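PDB 6JU8: tyrosinase from Aspergillus oryzae, which probably oxidises L-tyrosine and L-dopa to L-dopaquinone with molecular oxygen at a dinuclear copper centre, a step in melanin formation. Local coordinates for residues Asp60-Tyr64 with Phe65-Gly69; Val111-Tyr114 with Glu115-Tyr119. The protein carries 1 engineered substitution. All blocks are in the same frame, centred on the assembly; numbering follows the deposited sequence.

Contact 1: Asp60-Tyr64 with Phe65-Gly69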
ATOM      1  N   ASP A  60      11.819  14.481 -23.623  1.00 15.55           N
ATOM      2  CA  ASP A  60      10.526  14.920 -24.170  1.00 15.42           C
ATOM      3  C   ASP A  60       9.859  15.792 -23.119  1.00 12.64           C
ATOM      4  O   ASP A  60       9.533  15.300 -22.038  1.00 12.86           O
ATOM      5  CB  ASP A  60       9.661  13.704 -24.510  1.00 15.65           C
ATOM      6  CG  ASP A  60       8.338  14.025 -25.173  1.00 17.18           C
ATOM      7  OD1 ASP A  60       7.875  15.187 -25.093  1.00 17.99           O
ATOM      8  OD2 ASP A  60       7.715  13.107 -25.779  1.00 18.55           O
ATOM      9  N   GLN A  61       9.700  17.082 -23.366  1.00 13.15           N
ATOM     10  CA  GLN A  61       9.167  17.975 -22.349  1.00 13.01           C
ATOM     11  C   GLN A  61       7.680  17.716 -22.114  1.00 12.35           C
ATOM     12  O   GLN A  61       7.135  18.267 -21.151  1.00 12.32           O
ATOM     13  CB  GLN A  61       9.436  19.435 -22.724  1.00 14.94           C
ATOM     14  CG  GLN A  61       8.607  19.896 -23.913  1.00 16.63           C
ATOM     15  CD  GLN A  61       8.701  21.408 -24.063  1.00 17.90           C
ATOM     16  OE1 GLN A  61       9.590  21.997 -23.445  1.00 20.13           O
ATOM     17  NE2 GLN A  61       7.812  21.962 -24.867  1.00 19.68           N
ATOM     18  N   LEU A  62       7.034  16.882 -22.921  1.00 11.57           N
ATOM     19  CA  LEU A  62       5.649  16.457 -22.648  1.00 12.15           C
ATOM     20  C   LEU A  62       5.580  15.078 -21.997  1.00 11.50           C
ATOM     21  O   LEU A  62       4.503  14.468 -21.975  1.00 12.18           O
ATOM     22  CB  LEU A  62       4.825  16.503 -23.948  1.00 13.51           C
ATOM     23  CG  LEU A  62       4.817  17.844 -24.687  1.00 13.18           C
ATOM     24  CD1 LEU A  62       3.887  17.775 -25.891  1.00 16.62           C
ATOM     25  CD2 LEU A  62       4.375  18.988 -23.766  1.00 14.02           C
ATOM     26  N   SER A  63       6.711  14.590 -21.478  1.00 10.91           N
ATOM     27  CA  SER A  63       6.659  13.397 -20.630  1.00 11.33           C
ATOM     28  C   SER A  63       6.031  13.748 -19.287  1.00 10.89           C
ATOM     29  O   SER A  63       6.075  14.910 -18.842  1.00 10.78           O
ATOM     30  CB  SER A  63       8.049  12.817 -20.393  1.00 12.08           C
ATOM     31  OG  SER A  63       8.890  13.757 -19.718  1.00 12.52           O
ATOM     32  N   TYR A  64       5.491  12.742 -18.593  1.00 10.20           N
ATOM     33  CA  TYR A  64       4.943  13.025 -17.267  1.00  9.88           C
ATOM     34  C   TYR A  64       5.969  13.636 -16.332  1.00  9.48           C
ATOM     35  O   TYR A  64       5.707  14.622 -15.624  1.00  9.91           O
ATOM     36  CB  TYR A  64       4.386  11.723 -16.673  1.00  9.73           C
ATOM     37  CG  TYR A  64       3.649  11.958 -15.360  1.00  9.68           C
ATOM     38  CD1 TYR A  64       2.281  12.234 -15.339  1.00  9.69           C
ATOM     39  CD2 TYR A  64       4.338  11.890 -14.155  1.00  9.83           C
ATOM     40  CE1 TYR A  64       1.617  12.437 -14.142  1.00 10.21           C
ATOM     41  CE2 TYR A  64       3.687  12.100 -12.942  1.00 10.03           C
ATOM     42  CZ  TYR A  64       2.335  12.382 -12.956  1.00 10.60           C
ATOM     43  OH  TYR A  64       1.686  12.586 -11.754  1.00 12.87           O
ATOM     44  N   PHE A  65       7.177  13.059 -16.322  1.00  9.48           N
ATOM     45  CA  PHE A  65       8.209  13.559 -15.434  1.00  9.61           C
ATOM     46  C   PHE A  65       8.449  15.052 -15.693  1.00  9.10           C
ATOM     47  O   PHE A  65       8.532  15.868 -14.789  1.00 10.37           O
ATOM     48  CB  PHE A  65       9.534  12.791 -15.604  1.00 11.10           C
ATOM     49  CG  PHE A  65      10.595  13.275 -14.648  1.00  9.95           C
ATOM     50  CD1 PHE A  65      11.329  14.430 -14.912  1.00 11.44           C
ATOM     51  CD2 PHE A  65      10.854  12.570 -13.468  1.00 11.33           C
ATOM     52  CE1 PHE A  65      12.291  14.898 -14.023  1.00 12.32           C
ATOM     53  CE2 PHE A  65      11.799  13.035 -12.580  1.00 12.51           C
ATOM     54  CZ  PHE A  65      12.528  14.172 -12.860  1.00 12.30           C
ATOM     55  N   ARG A  66       8.593  15.434 -16.970  1.00 10.02           N
ATOM     56  CA  ARG A  66       8.904  16.831 -17.258  1.00  9.86           C
ATOM     57  C   ARG A  66       7.723  17.746 -16.989  1.00  8.71           C
ATOM     58  O   ARG A  66       7.922  18.903 -16.586  1.00  9.79           O
ATOM     59  CB  ARG A  66       9.396  16.965 -18.697  1.00 10.74           C
ATOM     60  CG  ARG A  66      10.726  16.290 -18.985  1.00 12.21           C
ATOM     61  CD  ARG A  66      11.918  16.990 -18.345  1.00 12.52           C
ATOM     62  NE  ARG A  66      11.999  18.418 -18.664  1.00 13.24           N
ATOM     63  CZ  ARG A  66      12.416  18.906 -19.818  1.00 13.99           C
ATOM     64  NH1 ARG A  66      12.771  18.099 -20.817  1.00 14.15           N
ATOM     65  NH2 ARG A  66      12.448  20.227 -20.023  1.00 16.79           N
ATOM     66  N   LEU A  67       6.493  17.303 -17.220  1.00  9.02           N
ATOM     67  CA  LEU A  67       5.329  18.118 -16.869  1.00  9.33           C
ATOM     68  C   LEU A  67       5.204  18.322 -15.368  1.00  9.38           C
ATOM     69  O   LEU A  67       5.007  19.459 -14.910  1.00  9.42           O
ATOM     70  CB  LEU A  67       4.053  17.455 -17.413  1.00 10.06           C
ATOM     71  CG  LEU A  67       3.971  17.444 -18.939  1.00 10.97           C
ATOM     72  CD1 LEU A  67       2.835  16.544 -19.381  1.00 13.03           C
ATOM     73  CD2 LEU A  67       3.770  18.872 -19.454  1.00 12.92           C
ATOM     74  N   ALA A  68       5.376  17.253 -14.587  1.00  8.99           N
ATOM     75  CA  ALA A  68       5.439  17.380 -13.134  1.00  9.36           C
ATOM     76  C   ALA A  68       6.615  18.249 -12.701  1.00  8.41           C
ATOM     77  O   ALA A  68       6.540  18.983 -11.711  1.00  9.82           O
ATOM     78  CB  ALA A  68       5.549  16.007 -12.505  1.00  9.71           C
ATOM     79  N   GLY A  69       7.717  18.201 -13.452  1.00 10.00           N
ATOM     80  CA  GLY A  69       8.897  18.974 -13.105  1.00  9.94           C
ATOM     81  C   GLY A  69       8.680  20.459 -13.238  1.00 10.30           C
ATOM     82  O   GLY A  69       9.416  21.243 -12.633  1.00 13.04           O
TER
HETATM   83  O   HOH W   1      12.281  21.566 -22.924  1.00 23.12           O

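Contact 2: Val111-Tyr114 with Glu115-Tyr119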
ATOM      1  N   VAL A 111      -3.119  23.003 -14.850  1.00  9.48           N
ATOM      2  CA  VAL A 111      -4.056  21.873 -14.989  1.00  9.70           C
ATOM      3  C   VAL A 111      -4.528  21.751 -16.439  1.00  8.90           C
ATOM      4  O   VAL A 111      -4.665  20.640 -16.959  1.00 10.80           O
ATOM      5  CB  VAL A 111      -5.243  22.057 -14.040  1.00  9.19           C
ATOM      6  CG1 VAL A 111      -6.349  21.017 -14.309  1.00 10.18           C
ATOM      7  CG2 VAL A 111      -4.790  21.943 -12.587  1.00 11.25           C
ATOM      8  N   THR A 112      -4.746  22.879 -17.111  1.00 10.17           N
ATOM      9  CA  THR A 112      -5.182  22.865 -18.504  1.00  9.42           C
ATOM     10  C   THR A 112      -4.083  22.309 -19.403  1.00  9.98           C
ATOM     11  O   THR A 112      -4.363  21.570 -20.356  1.00 10.29           O
ATOM     12  CB  THR A 112      -5.535  24.292 -18.945  1.00 12.84           C
ATOM     13  OG1 THR A 112      -6.672  24.728 -18.186  1.00 18.78           O
ATOM     14  CG2 THR A 112      -5.940  24.357 -20.413  1.00 18.79           C
ATOM     15  N   LEU A 113      -2.820  22.616 -19.137  1.00  9.50           N
ATOM     16  CA  LEU A 113      -1.720  22.018 -19.895  1.00  9.59           C
ATOM     17  C   LEU A 113      -1.790  20.494 -19.809  1.00 10.15           C
ATOM     18  O   LEU A 113      -1.671  19.792 -20.810  1.00 10.82           O
ATOM     19  CB  LEU A 113      -0.379  22.533 -19.358  1.00 10.43           C
ATOM     20  CG  LEU A 113       0.888  21.795 -19.751  1.00  9.49           C
ATOM     21  CD1 LEU A 113       1.119  21.828 -21.264  1.00 12.02           C
ATOM     22  CD2 LEU A 113       2.115  22.352 -19.033  1.00 10.15           C
ATOM     23  N   TYR A 114      -1.941  19.970 -18.592  1.00  9.74           N
ATOM     24  CA  TYR A 114      -1.970  18.516 -18.383  1.00  9.97           C
ATOM     25  C   TYR A 114      -3.136  17.899 -19.153  1.00  9.36           C
ATOM     26  O   TYR A 114      -2.967  16.899 -19.845  1.00 10.78           O
ATOM     27  CB  TYR A 114      -2.134  18.245 -16.910  1.00 10.15           C
ATOM     28  CG  TYR A 114      -2.029  16.844 -16.375  1.00 10.18           C
ATOM     29  CD1 TYR A 114      -0.860  16.107 -16.444  1.00 10.58           C
ATOM     30  CD2 TYR A 114      -3.127  16.270 -15.730  1.00  9.37           C
ATOM     31  CE1 TYR A 114      -0.761  14.823 -15.927  1.00 10.94           C
ATOM     32  CE2 TYR A 114      -3.033  15.003 -15.191  1.00  9.52           C
ATOM     33  CZ  TYR A 114      -1.862  14.285 -15.294  1.00 10.56           C
ATOM     34  OH  TYR A 114      -1.789  13.035 -14.734  1.00 10.34           O
ATOM     35  N   GLU A 115      -4.303  18.518 -18.995  1.00  9.71           N
ATOM     36  CA  GLU A 115      -5.494  18.043 -19.706  1.00 10.38           C
ATOM     37  C   GLU A 115      -5.294  18.029 -21.217  1.00  9.98           C
ATOM     38  O   GLU A 115      -5.709  17.077 -21.902  1.00 11.50           O
ATOM     39  CB  GLU A 115      -6.675  18.940 -19.337  1.00 10.67           C
ATOM     40  CG  GLU A 115      -7.997  18.624 -20.008  1.00 11.23           C
ATOM     41  CD  GLU A 115      -9.072  19.579 -19.517  1.00 11.24           C
ATOM     42  OE1 GLU A 115      -9.962  19.147 -18.774  1.00 11.09           O
ATOM     43  OE2 GLU A 115      -8.984  20.787 -19.850  1.00 12.29           O
ATOM     44  N   GLN A 116      -4.654  19.091 -21.735  1.00 10.37           N
ATOM     45  CA  GLN A 116      -4.481  19.187 -23.180  1.00 10.69           C
ATOM     46  C   GLN A 116      -3.518  18.115 -23.669  1.00 11.08           C
ATOM     47  O   GLN A 116      -3.732  17.502 -24.711  1.00 11.56           O
ATOM     48  CB  GLN A 116      -3.951  20.581 -23.538  1.00 11.67           C
ATOM     49  CG  GLN A 116      -3.788  20.796 -25.050  1.00 14.44           C
ATOM     50  CD  GLN A 116      -3.269  22.183 -25.369  1.00 13.66           C
ATOM     51  OE1 GLN A 116      -3.615  23.154 -24.703  1.00 14.41           O
ATOM     52  NE2 GLN A 116      -2.413  22.298 -26.373  1.00 16.35           N
ATOM     53  N   VAL A 117      -2.410  17.926 -22.955  1.00 11.42           N
ATOM     54  CA  VAL A 117      -1.428  16.904 -23.336  1.00 10.66           C
ATOM     55  C   VAL A 117      -2.063  15.525 -23.338  1.00  9.48           C
ATOM     56  O   VAL A 117      -1.832  14.702 -24.235  1.00 11.31           O
ATOM     57  CB  VAL A 117      -0.205  16.954 -22.403  1.00 11.51           C
ATOM     58  CG1 VAL A 117       0.698  15.749 -22.611  1.00 11.58           C
ATOM     59  CG2 VAL A 117       0.545  18.271 -22.649  1.00 11.84           C
ATOM     60  N   ILE A 118      -2.866  15.242 -22.303  1.00 10.18           N
ATOM     61  CA  ILE A 118      -3.590  13.973 -22.271  1.00 10.18           C
ATOM     62  C   ILE A 118      -4.527  13.784 -23.450  1.00 10.31           C
ATOM     63  O   ILE A 118      -4.491  12.725 -24.109  1.00 11.69           O
ATOM     64  CB  ILE A 118      -4.347  13.829 -20.929  1.00 10.85           C
ATOM     65  CG1 ILE A 118      -3.371  13.696 -19.755  1.00 11.41           C
ATOM     66  CG2 ILE A 118      -5.299  12.630 -21.011  1.00 13.41           C
ATOM     67  CD1 ILE A 118      -4.041  13.917 -18.409  1.00 11.88           C
ATOM     68  N   TYR A 119      -5.335  14.785 -23.766  1.00 11.01           N
ATOM     69  CA  TYR A 119      -6.230  14.736 -24.911  1.00 11.30           C
ATOM     70  C   TYR A 119      -5.454  14.466 -26.191  1.00 12.38           C
ATOM     71  O   TYR A 119      -5.848  13.640 -27.002  1.00 13.70           O
ATOM     72  CB  TYR A 119      -6.977  16.068 -25.022  1.00 12.38           C
ATOM     73  CG  TYR A 119      -7.754  16.263 -26.308  1.00 12.41           C
ATOM     74  CD1 TYR A 119      -9.014  15.694 -26.480  1.00 14.44           C
ATOM     75  CD2 TYR A 119      -7.232  17.050 -27.346  1.00 13.49           C
ATOM     76  CE1 TYR A 119      -9.740  15.891 -27.668  1.00 15.27           C
ATOM     77  CE2 TYR A 119      -7.950  17.239 -28.508  1.00 14.58           C
ATOM     78  CZ  TYR A 119      -9.189  16.659 -28.669  1.00 15.95           C
ATOM     79  OH  TYR A 119      -9.880  16.876 -29.840  1.00 19.95           O
TER
HETATM   80  O   HOH W   2      -7.009  21.521 -21.645  1.00 21.64           O

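Contact 1: Asp60-Tyr64 with Phe65-Gly69
Ser-63 OG accepts the backbone N-H of Arg-66 at 3.2 Å, with an N-H...O angle of 158°. Ser-63 OG also lies against the root of the arginine side chain, 3.2 Å from Arg-66 CG. With chi1 at 61°, OG sits between its own backbone N and carbonyl carbon, from where it reaches both the helix N-H and Asp-60 O. Ser-63 OG donates to Asp-60 O at 2.9 Å, and Ser-63 N donates to that oxygen too. Arg-66 bends at chi2 and chi3, which folds the guanidinium back over Gln-61. Gln-61 CA lies over one face of it, toward the rim, 3.9 Å from Arg-66 NH1. A water bridges Gln-61 OE1 and Arg-66 NH2. Gln-61 OE1 also accepts from Asp-79 N. Arg-66 NH2 forms a salt bridge with Glu-77, and NH1 donates to Leu-58 O. On the helix side, Leu-67 N donates to Ser-63 O and Ala-68 N donates to Tyr-64 O. Farther back, Asp-60 OD1 accepts from Leu-62 N at 2.9 Å, from above the carboxylate plane. The whole is a serine N-cap on helix 64-69. The type I beta turn from Asp-60 ends on the cap residue itself, and the Asx turn at Asp-60 lies within it.

Contact 2: Val111-Tyr114 with Glu115-Tyr119
Thr-112 O accepts the backbone N-H of Gln-116 at 2.9 Å, and a water lies 2.9 Å from Thr-112 O. The Gln-116 bond is bent, with an N-H...O angle of 152°. The water also sits 2.8 Å from Glu-115 OE2, between this carboxylate and the threonine carbonyl. The extended Glu-115 chain carries its other oxygen, OE1, to Arg-23 in a salt bridge and to the backbone N of Leu-147. Gln-116 is extended as well, and its OE1 accepts from the backbone N of Thr-10 and Gly-11. Two apolar pairs pack along the helix. In the first, the methyl CD1 of Ile-118 stands over one face of the Tyr-114 ring, 3.7 Å from its centroid and 18° off the normal, a CH-pi contact. It is shifted toward the rim, and Ile-118 CD1 is 3.5 Å from Tyr-114 CE2. Chi1 at -67° sends Ile-118 CG1 back toward Tyr-114, and the extended chi2 carries CD1 on over the ring. In the second, Leu-113 and Val-117 run side by side, and Leu-113 CD1 is 3.9 Å from Val-117 CG2. Both segments belong to helix 103-129, and the residues in contact are buried. Tyr-114 stacks on Trp-373 of helix 371-389. Ile-118 packs on Phe-46 and Ile-53 of helix 41-55, while the side with Leu-113 and Val-117 faces helix 64-69.

How the contacts relate
Contacts 1 and 2 have centres 12 Å apart and touch, so helix 64-69 packs on helix 103-129. Leu-67 joins them with both methyls: Leu-67 CD2 is 3.9 Å from Leu-113 CD2, and Leu-67 CD1 is 4.0 Å from Val-117 CG1. Tyr-64 CE1 packs 3.5 Å from Tyr-114 OH. His-71 follows helix 64-69, and helix 103-129 carries His-107 near its start. The Ala-68 side chain is about 6 Å from that of the ligand His-71. The Val-111 side chain is about 5 Å from that of His-107 and about 4 Å from that of His-376, ligands of different coppers. Both contacts lie in the central tyrosinase domain, with Ala-68 and Val-111 side chains about 11 and 9 Å from a bound copper.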